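Enoyl-CoA hydratase/carnithine racemase (Thermus thermophilus JL-18, PDB 6SL9) is the crotonase-family isomerase PaaG, which probably forms oxepin-CoA during bacterial breakdown of phenylacetic acid and is linked to secondary metabolism such as tropodithietic acid formation. Local coordinates at residues A[23-28]-A[61-66]; A[53-58]-A[99-104]; A[105-110]-A[129-134]; A[125-130]-A[163-168]. All blocks are in the same frame, centred on the assembly; numbering follows the deposited sequence.

Contact 1: A[23-28]-A[61-66]; sequences EKLNAI and FSAGQD
Ile28 meets Gly64, Gln65 and Asp66 and buries more surface in this contact than any other residue. Its backbone does most of the holding. Ile28 N donates to Gly64 O at 2.8 Å, coming from above the carbonyl plane. Asp66 N donates to Ile28 O at 2.9 Å, almost perfectly straight (177°). The two bonds make a single beta bridge between loops. Ala27 lies beside it. Its CA sits 3.2 Å from Gly64 O in a CA-H...O contact, and its CB packs on Asp66 CB at 3.9 Å. The Asp66 carboxylate turns to other partners: a salt bridge to Arg21 and a hydrogen bond to Thr68.

Ala63 secures the other end. Its N donates to Leu25 O at 2.9 Å, and the CB atoms of Ala63 and Leu25 touch. Between the two ends, Ser62 OG stands anti to the backbone N (chi1 172°), which sets it over Asn26 O at 2.8 Å as a donor. The same oxygen accepts from Gly64 N at 3.1 Å, closing an ST turn. With alanine at this position, Asn26 O and Gly64 N would probably lose their shared partner, and the turn would be less firmly held. Asn26 ND2 adds a bond to Phe61 O at 3.0 Å, while Asn26 OD1 is held by Arg21 N.

The contact joins two loops that follow strands 14-19 and 51-56 of the crotonase-type sheet. Ile28 leans on helix 109-115, the backbone of Ser62 bonds those of Val105 and Ala107 in strand 105-107, and Phe61 packs against strand 98-102.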
loop_
_atom_site.group_PDB
_atom_site.type_symbol
_atom_site.label_atom_id
_atom_site.label_comp_id
_atom_site.label_asym_id
_atom_site.label_seq_id
_atom_site.Cartn_x
_atom_site.Cartn_y
_atom_site.Cartn_z
ATOM N N GLU A 23 24.194 -14.420 -23.519
ATOM C CA GLU A 23 23.977 -15.768 -24.086
ATOM C C GLU A 23 23.098 -16.621 -23.177
ATOM O O GLU A 23 22.492 -17.600 -23.644
ATOM C CB GLU A 23 25.315 -16.487 -24.337
ATOM C CG GLU A 23 26.113 -16.844 -23.051
ATOM C CD GLU A 23 27.094 -15.885 -22.349
ATOM O OE1 GLU A 23 26.991 -14.666 -22.465
ATOM O OE2 GLU A 23 27.965 -16.402 -21.615
ATOM N N LYS A 24 23.004 -16.281 -21.906
ATOM C CA LYS A 24 22.120 -16.949 -20.918
ATOM C C LYS A 24 21.081 -15.952 -20.373
ATOM O O LYS A 24 20.620 -16.152 -19.242
ATOM C CB LYS A 24 22.994 -17.563 -19.815
ATOM C CG LYS A 24 23.836 -18.764 -20.221
ATOM C CD LYS A 24 23.007 -20.055 -20.278
ATOM C CE LYS A 24 23.444 -21.085 -21.309
ATOM N NZ LYS A 24 24.912 -21.124 -21.488
ATOM N N LEU A 25 20.755 -14.914 -21.144
ATOM C CA LEU A 25 19.704 -13.946 -20.744
ATOM C C LEU A 25 20.041 -13.337 -19.388
ATOM O O LEU A 25 19.160 -13.023 -18.587
ATOM C CB LEU A 25 18.335 -14.609 -20.766
ATOM C CG LEU A 25 17.949 -15.256 -22.083
ATOM C CD1 LEU A 25 16.576 -15.913 -21.927
ATOM C CD2 LEU A 25 18.009 -14.274 -23.273
ATOM N N ASN A 26 21.316 -13.067 -19.171
ATOM C CA ASN A 26 21.791 -12.436 -17.921
ATOM C C ASN A 26 21.294 -13.181 -16.698
ATOM O O ASN A 26 20.972 -12.550 -15.657
ATOM C CB ASN A 26 21.484 -10.942 -17.910
ATOM C CG ASN A 26 21.992 -10.267 -19.163
ATOM O OD1 ASN A 26 23.075 -10.593 -19.656
ATOM N ND2 ASN A 26 21.233 -9.303 -19.658
ATOM N N ALA A 27 21.323 -14.489 -16.778
ATOM C CA ALA A 27 20.872 -15.329 -15.669
ATOM C C ALA A 27 21.763 -15.077 -14.463
ATOM O O ALA A 27 22.980 -14.938 -14.599
ATOM C CB ALA A 27 20.846 -16.744 -16.115
ATOM N N ILE A 28 21.128 -15.072 -13.299
ATOM C CA ILE A 28 21.799 -14.731 -12.022
ATOM C C ILE A 28 22.527 -15.945 -11.436
ATOM O O ILE A 28 21.957 -17.033 -11.339
ATOM C CB ILE A 28 20.778 -14.110 -11.062
ATOM C CG1 ILE A 28 20.340 -12.736 -11.581
ATOM C CG2 ILE A 28 21.327 -14.062 -9.640
ATOM C CD1 ILE A 28 19.076 -12.218 -10.945
ATOM N N PHE A 61 16.793 -8.148 -19.815
ATOM C CA PHE A 61 17.316 -7.504 -18.593
ATOM C C PHE A 61 17.928 -8.627 -17.746
ATOM O O PHE A 61 19.147 -8.673 -17.630
ATOM C CB PHE A 61 16.234 -6.696 -17.843
ATOM C CG PHE A 61 16.754 -6.100 -16.558
ATOM C CD1 PHE A 61 17.507 -4.949 -16.583
ATOM C CD2 PHE A 61 16.541 -6.718 -15.337
ATOM C CE1 PHE A 61 17.979 -4.381 -15.423
ATOM C CE2 PHE A 61 17.030 -6.180 -14.176
ATOM C CZ PHE A 61 17.759 -5.018 -14.228
ATOM N N SER A 62 17.110 -9.538 -17.228
ATOM C CA SER A 62 17.605 -10.802 -16.648
ATOM C C SER A 62 16.458 -11.768 -16.520
ATOM O O SER A 62 15.410 -11.422 -15.976
ATOM C CB SER A 62 18.213 -10.593 -15.281
ATOM O OG SER A 62 18.511 -11.831 -14.662
ATOM N N ALA A 63 16.730 -12.991 -16.949
ATOM C CA ALA A 63 15.753 -14.103 -16.801
ATOM C C ALA A 63 15.729 -14.731 -15.394
ATOM O O ALA A 63 14.935 -15.631 -15.158
ATOM C CB ALA A 63 16.018 -15.169 -17.850
ATOM N N GLY A 64 16.519 -14.197 -14.474
ATOM C CA GLY A 64 16.515 -14.683 -13.090
ATOM C C GLY A 64 17.527 -15.774 -12.891
ATOM O O GLY A 64 18.500 -15.896 -13.624
ATOM N N GLN A 65 17.358 -16.531 -11.811
ATOM C CA GLN A 65 18.357 -17.497 -11.351
ATOM C C GLN A 65 18.707 -18.482 -12.436
ATOM O O GLN A 65 17.813 -19.088 -13.050
ATOM C CB GLN A 65 17.831 -18.273 -10.148
ATOM C CG GLN A 65 18.738 -19.398 -9.709
ATOM C CD GLN A 65 20.042 -18.924 -9.121
ATOM O OE1 GLN A 65 20.108 -17.964 -8.351
ATOM N NE2 GLN A 65 21.153 -19.579 -9.485
ATOM N N ASP A 66 20.021 -18.713 -12.604
ATOM C CA ASP A 66 20.538 -19.807 -13.433
ATOM C C ASP A 66 20.316 -21.146 -12.697
ATOM O O ASP A 66 21.011 -21.398 -11.713
ATOM C CB ASP A 66 22.003 -19.559 -13.717
ATOM C CG ASP A 66 22.655 -20.566 -14.619
ATOM O OD1 ASP A 66 22.019 -21.579 -14.938
ATOM O OD2 ASP A 66 23.865 -20.358 -14.889
#

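Contact 2: A[53-58]-A[99-104]; sequences LLTGAG and VVAVNG
Leu53 reaches across to Val99 and Ala101. Its CD1 methyl rests 3.6 Å from Val99 CG1 and 4.2 Å from Ala101 CB, filling the hollow over the small alanine beside the valine. On the opposite face the fit is shallower: Leu54 CB meets Val100 CG2 at 4.2 Å. Between these faces run the parallel-strand bonds, Leu54 N to Val99 O and Ala101 N to Leu54 O, both 2.9 Å.

Beyond this the strands part, and side chains fill the widening gap. Thr55 OG1, anti to its own N (chi1 -161°), donates to Ala101 O at 2.7 Å. Asn103 then stands up as a plug. Its OD1 accepts a bent bond (137°) from Gly56 N at 3.1 Å, and its ND2 is held by Ala60 O. The hollow that takes this amide is at Gly56, where a CB would come tight against OD1.

Strands 51-56 and 98-102 are central neighbours in the main sheet. Helix 186-197 covers the face of Leu53, Thr55, Val99 and Ala101. Phe61 and helix 109-115 lie against Val100 on the other. This parallel core with helices on its faces belongs to the crotonase fold.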
loop_
_atom_site.group_PDB
_atom_site.type_symbol
_atom_site.label_atom_id
_atom_site.label_comp_id
_atom_site.label_asym_id
_atom_site.label_seq_id
_atom_site.Cartn_x
_atom_site.Cartn_y
_atom_site.Cartn_z
ATOM N N LEU A 53 23.173 3.654 -12.746
ATOM C CA LEU A 53 22.210 3.207 -13.768
ATOM C C LEU A 53 22.477 1.708 -13.976
ATOM O O LEU A 53 23.624 1.353 -14.280
ATOM C CB LEU A 53 22.409 3.964 -15.072
ATOM C CG LEU A 53 21.579 3.545 -16.290
ATOM C CD1 LEU A 53 20.104 3.529 -16.032
ATOM C CD2 LEU A 53 21.929 4.480 -17.450
ATOM N N LEU A 54 21.454 0.860 -13.891
ATOM C CA LEU A 54 21.574 -0.593 -14.065
ATOM C C LEU A 54 20.722 -1.003 -15.253
ATOM O O LEU A 54 19.533 -0.652 -15.314
ATOM C CB LEU A 54 21.102 -1.274 -12.763
ATOM C CG LEU A 54 21.099 -2.814 -12.812
ATOM C CD1 LEU A 54 22.508 -3.378 -12.989
ATOM C CD2 LEU A 54 20.481 -3.328 -11.518
ATOM N N THR A 55 21.317 -1.794 -16.128
ATOM C CA THR A 55 20.630 -2.336 -17.310
ATOM C C THR A 55 21.200 -3.713 -17.644
ATOM O O THR A 55 22.127 -4.165 -16.981
ATOM C CB THR A 55 20.723 -1.331 -18.456
ATOM O OG1 THR A 55 19.706 -1.657 -19.415
ATOM C CG2 THR A 55 22.080 -1.282 -19.121
ATOM N N GLY A 56 20.650 -4.343 -18.678
ATOM C CA GLY A 56 21.138 -5.643 -19.148
ATOM C C GLY A 56 21.691 -5.556 -20.556
ATOM O O GLY A 56 21.256 -4.752 -21.381
ATOM N N ALA A 57 22.596 -6.464 -20.855
ATOM C CA ALA A 57 23.110 -6.659 -22.219
ATOM C C ALA A 57 22.216 -7.605 -22.998
ATOM O O ALA A 57 21.706 -8.532 -22.440
ATOM C CB ALA A 57 24.502 -7.227 -22.186
ATOM N N GLY A 58 22.170 -7.414 -24.298
ATOM C CA GLY A 58 21.457 -8.374 -25.139
ATOM C C GLY A 58 19.955 -8.209 -25.064
ATOM O O GLY A 58 19.443 -7.099 -24.744
ATOM N N VAL A 99 18.859 4.393 -11.040
ATOM C CA VAL A 99 17.923 4.294 -12.170
ATOM C C VAL A 99 18.085 2.897 -12.733
ATOM O O VAL A 99 19.209 2.422 -12.903
ATOM C CB VAL A 99 18.243 5.349 -13.243
ATOM C CG1 VAL A 99 17.363 5.200 -14.452
ATOM C CG2 VAL A 99 18.129 6.761 -12.697
ATOM N N VAL A 100 16.957 2.233 -13.063
ATOM C CA VAL A 100 17.006 0.923 -13.778
ATOM C C VAL A 100 16.408 1.119 -15.161
ATOM O O VAL A 100 15.325 1.723 -15.250
ATOM C CB VAL A 100 16.283 -0.151 -12.962
ATOM C CG1 VAL A 100 16.007 -1.389 -13.804
ATOM C CG2 VAL A 100 17.095 -0.521 -11.756
ATOM N N ALA A 101 17.055 0.578 -16.174
ATOM C CA ALA A 101 16.586 0.592 -17.572
ATOM C C ALA A 101 16.326 -0.859 -17.966
ATOM O O ALA A 101 17.258 -1.634 -18.205
ATOM C CB ALA A 101 17.593 1.245 -18.452
ATOM N N VAL A 102 15.043 -1.236 -18.002
ATOM C CA VAL A 102 14.617 -2.617 -18.300
ATOM C C VAL A 102 14.510 -2.792 -19.825
ATOM O O VAL A 102 13.550 -2.342 -20.438
ATOM C CB VAL A 102 13.343 -3.023 -17.572
ATOM C CG1 VAL A 102 13.056 -4.490 -17.791
ATOM C CG2 VAL A 102 13.435 -2.754 -16.073
ATOM N N ASN A 103 15.552 -3.374 -20.416
ATOM C CA ASN A 103 15.719 -3.485 -21.867
ATOM C C ASN A 103 15.038 -4.691 -22.467
ATOM O O ASN A 103 14.895 -4.751 -23.693
ATOM C CB ASN A 103 17.204 -3.486 -22.212
ATOM C CG ASN A 103 17.925 -4.617 -21.525
ATOM O OD1 ASN A 103 18.050 -4.614 -20.294
ATOM N ND2 ASN A 103 18.326 -5.622 -22.310
ATOM N N GLY A 104 14.596 -5.629 -21.658
ATOM C CA GLY A 104 13.965 -6.865 -22.152
ATOM C C GLY A 104 13.356 -7.624 -21.001
ATOM O O GLY A 104 12.930 -7.038 -20.014
#

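Contact 3: A[105-110]-A[129-134]; sequences VAAGAG and TTAFVR
Phe132 lies with its ring over Gly108, where a short parallel strand pair of the crotonase fold runs into helix 109-115. The Gly108 CA makes a CH-pi contact with one face, 4.0 Å from the ring centroid and 29° off the normal. The ring's CE2 lies 3.5 Å from Gly108 C. Phe132 CG sits anti to the carbonyl carbon (chi1 -70°), which swings the ring back toward the start of the helix. Outside these segments the ring also packs on Leu143 and on Gln231 of a second subunit.

Ala131 comes in beside the ring. Its CB points toward the other segment, 3.6 Å from Gly108 N and 4.2 Å from Ala107 CB. Gly108 is the N-cap residue of helix 109-115. It has positive phi, which by itself favours glycine.

The strands are joined by two backbone bonds: Thr129 N to Ala106 O at 3.0 Å and Gly108 N to Thr129 O at 3.1 Å. In crotonases the first turn of this helix usually supplies one N-H of the oxyanion hole, so the contact probably borders that site. Here Ala109 N stands 3.4 Å from Phe132 CZ, approaching the ring obliquely.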
loop_
_atom_site.group_PDB
_atom_site.type_symbol
_atom_site.label_atom_id
_atom_site.label_comp_id
_atom_site.label_asym_id
_atom_site.label_seq_id
_atom_site.Cartn_x
_atom_site.Cartn_y
_atom_site.Cartn_z
ATOM N N VAL A 105 13.293 -8.925 -21.119
ATOM C CA VAL A 105 12.575 -9.711 -20.108
ATOM C C VAL A 105 13.284 -9.502 -18.767
ATOM O O VAL A 105 14.533 -9.573 -18.621
ATOM C CB VAL A 105 12.481 -11.198 -20.436
ATOM C CG1 VAL A 105 13.805 -11.838 -20.660
ATOM C CG2 VAL A 105 11.717 -11.933 -19.370
ATOM N N ALA A 106 12.435 -9.329 -17.744
ATOM C CA ALA A 106 12.822 -9.315 -16.326
ATOM C C ALA A 106 11.943 -10.374 -15.654
ATOM O O ALA A 106 10.734 -10.169 -15.478
ATOM C CB ALA A 106 12.634 -7.968 -15.698
ATOM N N ALA A 107 12.527 -11.500 -15.268
ATOM C CA ALA A 107 11.755 -12.630 -14.713
ATOM C C ALA A 107 12.398 -13.117 -13.416
ATOM O O ALA A 107 13.640 -13.127 -13.308
ATOM C CB ALA A 107 11.674 -13.772 -15.716
ATOM N N GLY A 108 11.583 -13.580 -12.493
ATOM C CA GLY A 108 12.127 -14.156 -11.247
ATOM C C GLY A 108 12.972 -13.150 -10.510
ATOM O O GLY A 108 12.594 -11.980 -10.395
ATOM N N ALA A 109 14.159 -13.529 -10.106
ATOM C CA ALA A 109 15.069 -12.583 -9.424
ATOM C C ALA A 109 15.502 -11.462 -10.349
ATOM O O ALA A 109 15.928 -10.421 -9.870
ATOM C CB ALA A 109 16.242 -13.273 -8.820
ATOM N N GLY A 110 15.391 -11.637 -11.659
ATOM C CA GLY A 110 15.651 -10.506 -12.567
ATOM C C GLY A 110 14.598 -9.417 -12.391
ATOM O O GLY A 110 14.913 -8.234 -12.466
ATOM N N THR A 129 7.803 -10.854 -15.491
ATOM C CA THR A 129 7.078 -12.092 -15.111
ATOM C C THR A 129 7.622 -12.522 -13.736
ATOM O O THR A 129 8.823 -12.685 -13.601
ATOM C CB THR A 129 7.258 -13.161 -16.194
ATOM O OG1 THR A 129 6.998 -12.705 -17.528
ATOM C CG2 THR A 129 6.298 -14.267 -15.822
ATOM N N THR A 130 6.755 -12.726 -12.770
ATOM C CA THR A 130 7.280 -13.100 -11.448
ATOM C C THR A 130 7.995 -14.441 -11.526
ATOM O O THR A 130 9.031 -14.601 -10.879
ATOM C CB THR A 130 6.181 -13.056 -10.375
ATOM O OG1 THR A 130 5.176 -14.035 -10.734
ATOM C CG2 THR A 130 5.591 -11.674 -10.177
ATOM N N ALA A 131 7.454 -15.409 -12.256
ATOM C CA ALA A 131 8.103 -16.671 -12.672
ATOM C C ALA A 131 8.309 -17.726 -11.591
ATOM O O ALA A 131 8.229 -18.917 -11.922
ATOM C CB ALA A 131 9.440 -16.390 -13.357
ATOM N N PHE A 132 8.614 -17.334 -10.359
ATOM C CA PHE A 132 8.980 -18.306 -9.303
ATOM C C PHE A 132 7.940 -19.427 -9.212
ATOM O O PHE A 132 8.335 -20.620 -9.077
ATOM C CB PHE A 132 9.085 -17.608 -7.939
ATOM C CG PHE A 132 10.279 -16.690 -7.851
ATOM C CD1 PHE A 132 11.507 -17.200 -7.537
ATOM C CD2 PHE A 132 10.145 -15.308 -7.979
ATOM C CE1 PHE A 132 12.594 -16.385 -7.389
ATOM C CE2 PHE A 132 11.249 -14.476 -7.808
ATOM C CZ PHE A 132 12.449 -15.034 -7.527
ATOM N N VAL A 133 6.665 -19.101 -9.234
ATOM C CA VAL A 133 5.611 -20.115 -9.012
ATOM C C VAL A 133 5.633 -21.182 -10.109
ATOM O O VAL A 133 5.192 -22.311 -9.853
ATOM C CB VAL A 133 4.226 -19.468 -8.867
ATOM C CG1 VAL A 133 3.672 -18.984 -10.187
ATOM C CG2 VAL A 133 3.239 -20.358 -8.219
ATOM N N ARG A 134 6.129 -20.843 -11.314
ATOM C CA ARG A 134 6.121 -21.795 -12.427
ATOM C C ARG A 134 7.100 -22.923 -12.197
ATOM O O ARG A 134 6.934 -23.984 -12.775
ATOM C CB ARG A 134 6.432 -21.103 -13.740
ATOM C CG ARG A 134 5.418 -20.057 -14.165
ATOM C CD ARG A 134 5.727 -19.545 -15.536
ATOM N NE ARG A 134 4.784 -18.537 -16.025
ATOM C CZ ARG A 134 5.036 -17.758 -17.113
ATOM N NH1 ARG A 134 6.197 -17.830 -17.738
ATOM N NH2 ARG A 134 4.151 -16.910 -17.587
#

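Contact 4: A[125-130]-A[163-168]; sequences GASFTT and SPRLSA
Thr129 touches Arg165 and Ser163 with different branches, and its chi1 of -49° sorts them. It puts CG2 anti to the backbone N, 3.3 Å from Ser163 OG, and OG1 beside that N, 3.4 Å from Arg165 CA. Arg165 starts with CG anti to its N and stays extended to NE. A turn at chi4 (-84°) then lays the guanidinium over Ser127. Ser127 CB sits 3.5 Å above the guanidinium plane, offset toward the rim. The arginine stem crosses the threonine obliquely on the way. With an alanine in place of Thr129, the Arg165 stem would probably lose its flank and turn more freely, and a gap would open beside the Ser163 hydroxyl.

The backbones run antiparallel, at one edge of the small three-stranded sheet of the crotonase fold. Phe128 and Leu166 form a hydrogen-bonded pair, with Phe128 N to Leu166 O and Leu166 N to Phe128 O both at 2.9 Å. Their side chains share the face turned to helix 168-174. Ser163 OG accepts from Ala131 N, and Thr130 OG1 bonds Leu159 O.

Beyond this pair the two segments are bridged by water. One water joins Thr130 N to Pro164 O. Another takes a bond from Ala168 N and gives one to Ala126 O at 2.6 Å. The chemistry is therefore divided. Direct backbone bonds hold the middle, and waters satisfy peptide groups at both ends. The arginine contributes its flat face and aliphatic stem to this contact rather than a salt bridge across it.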
loop_
_atom_site.group_PDB
_atom_site.type_symbol
_atom_site.label_atom_id
_atom_site.label_comp_id
_atom_site.label_asym_id
_atom_site.label_seq_id
_atom_site.Cartn_x
_atom_site.Cartn_y
_atom_site.Cartn_z
ATOM N N GLY A 125 8.581 -3.465 -25.584
ATOM C CA GLY A 125 9.008 -4.834 -25.847
ATOM C C GLY A 125 9.492 -5.527 -24.626
ATOM O O GLY A 125 9.583 -6.747 -24.680
ATOM N N ALA A 126 9.905 -4.778 -23.594
ATOM C CA ALA A 126 10.368 -5.422 -22.357
ATOM C C ALA A 126 9.175 -6.109 -21.693
ATOM O O ALA A 126 8.035 -5.792 -21.998
ATOM C CB ALA A 126 11.019 -4.427 -21.429
ATOM N N SER A 127 9.424 -6.934 -20.690
ATOM C CA SER A 127 8.335 -7.653 -20.015
ATOM C C SER A 127 8.771 -7.994 -18.621
ATOM O O SER A 127 9.948 -8.055 -18.318
ATOM C CB SER A 127 7.935 -8.829 -20.823
ATOM O OG SER A 127 8.987 -9.738 -20.959
ATOM N N PHE A 128 7.766 -8.237 -17.792
ATOM C CA PHE A 128 7.983 -8.607 -16.389
ATOM C C PHE A 128 7.170 -9.851 -16.072
ATOM O O PHE A 128 5.946 -9.868 -16.332
ATOM C CB PHE A 128 7.511 -7.482 -15.448
ATOM C CG PHE A 128 8.278 -6.197 -15.612
ATOM C CD1 PHE A 128 7.992 -5.323 -16.648
ATOM C CD2 PHE A 128 9.319 -5.903 -14.752
ATOM C CE1 PHE A 128 8.758 -4.183 -16.826
ATOM C CE2 PHE A 128 10.046 -4.729 -14.907
ATOM C CZ PHE A 128 9.749 -3.884 -15.943
ATOM N N THR A 129 7.803 -10.854 -15.491
ATOM C CA THR A 129 7.078 -12.092 -15.111
ATOM C C THR A 129 7.622 -12.522 -13.736
ATOM O O THR A 129 8.823 -12.685 -13.601
ATOM C CB THR A 129 7.258 -13.161 -16.194
ATOM O OG1 THR A 129 6.998 -12.705 -17.528
ATOM C CG2 THR A 129 6.298 -14.267 -15.822
ATOM N N THR A 130 6.755 -12.726 -12.770
ATOM C CA THR A 130 7.280 -13.100 -11.448
ATOM C C THR A 130 7.995 -14.441 -11.526
ATOM O O THR A 130 9.031 -14.601 -10.879
ATOM C CB THR A 130 6.181 -13.056 -10.375
ATOM O OG1 THR A 130 5.176 -14.035 -10.734
ATOM C CG2 THR A 130 5.591 -11.674 -10.177
ATOM N N SER A 163 1.505 -15.727 -12.210
ATOM C CA SER A 163 2.706 -15.430 -13.029
ATOM C C SER A 163 2.367 -15.098 -14.480
ATOM O O SER A 163 2.988 -15.645 -15.380
ATOM C CB SER A 163 3.725 -16.549 -12.921
ATOM O OG SER A 163 4.961 -16.210 -13.504
ATOM N N PRO A 164 1.466 -14.146 -14.751
ATOM C CA PRO A 164 1.301 -13.645 -16.102
ATOM C C PRO A 164 2.562 -12.919 -16.560
ATOM O O PRO A 164 3.335 -12.398 -15.756
ATOM C CB PRO A 164 0.133 -12.664 -15.966
ATOM C CG PRO A 164 0.266 -12.157 -14.565
ATOM C CD PRO A 164 0.650 -13.384 -13.783
ATOM N N ARG A 165 2.729 -12.848 -17.861
ATOM C CA ARG A 165 3.759 -12.009 -18.479
ATOM C C ARG A 165 3.136 -10.649 -18.688
ATOM O O ARG A 165 2.124 -10.538 -19.358
ATOM C CB ARG A 165 4.147 -12.569 -19.846
ATOM C CG ARG A 165 5.072 -11.626 -20.616
ATOM C CD ARG A 165 5.080 -12.055 -22.059
ATOM N NE ARG A 165 5.995 -11.249 -22.843
ATOM C CZ ARG A 165 5.739 -10.061 -23.399
ATOM N NH1 ARG A 165 6.668 -9.470 -24.140
ATOM N NH2 ARG A 165 4.593 -9.434 -23.178
ATOM N N LEU A 166 3.756 -9.631 -18.151
ATOM C CA LEU A 166 3.300 -8.250 -18.310
ATOM C C LEU A 166 4.143 -7.526 -19.352
ATOM O O LEU A 166 5.366 -7.527 -19.289
ATOM C CB LEU A 166 3.428 -7.521 -16.993
ATOM C CG LEU A 166 2.786 -8.186 -15.803
ATOM C CD1 LEU A 166 2.997 -7.360 -14.578
ATOM C CD2 LEU A 166 1.344 -8.347 -16.060
ATOM N N SER A 167 3.477 -6.832 -20.254
ATOM C CA SER A 167 4.116 -5.906 -21.210
ATOM C C SER A 167 4.642 -4.675 -20.466
ATOM O O SER A 167 4.276 -4.375 -19.310
ATOM C CB SER A 167 3.150 -5.504 -22.265
ATOM O OG SER A 167 2.195 -4.672 -21.683
ATOM N N ALA A 168 5.467 -3.906 -21.158
ATOM C CA ALA A 168 5.981 -2.640 -20.590
ATOM C C ALA A 168 4.791 -1.733 -20.264
ATOM O O ALA A 168 4.814 -1.044 -19.238
ATOM C CB ALA A 168 6.904 -2.003 -21.587
HETATM O O HOH W 1 6.384 -4.789 -23.767
HETATM O O HOH W 2 3.929 -11.978 -13.115
#

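The four contacts lie close together, with centres 9 to 16 Å apart; contact 2 is the one nearest the chain's centre. Contacts 1 and 2 alternate along the sequence; contacts 3 and 4 come later and overlap at Thr129 and Thr130. Contact 2 lies in the six-stranded sheet. Contacts 3 and 4 belong to the small three-stranded sheet of strands 105-107, 127-129 and 166-167. Contact 1 ties to that sheet through Ser62 N to Val105 O (2.9 Å), and to contact 2 through Asn26 ND2 to Ala57 O (2.9 Å). The chain passes directly from 99-104 into 105-110, linking the sheets. Contacts 1 and 3 include loops that probably border the crotonase active site.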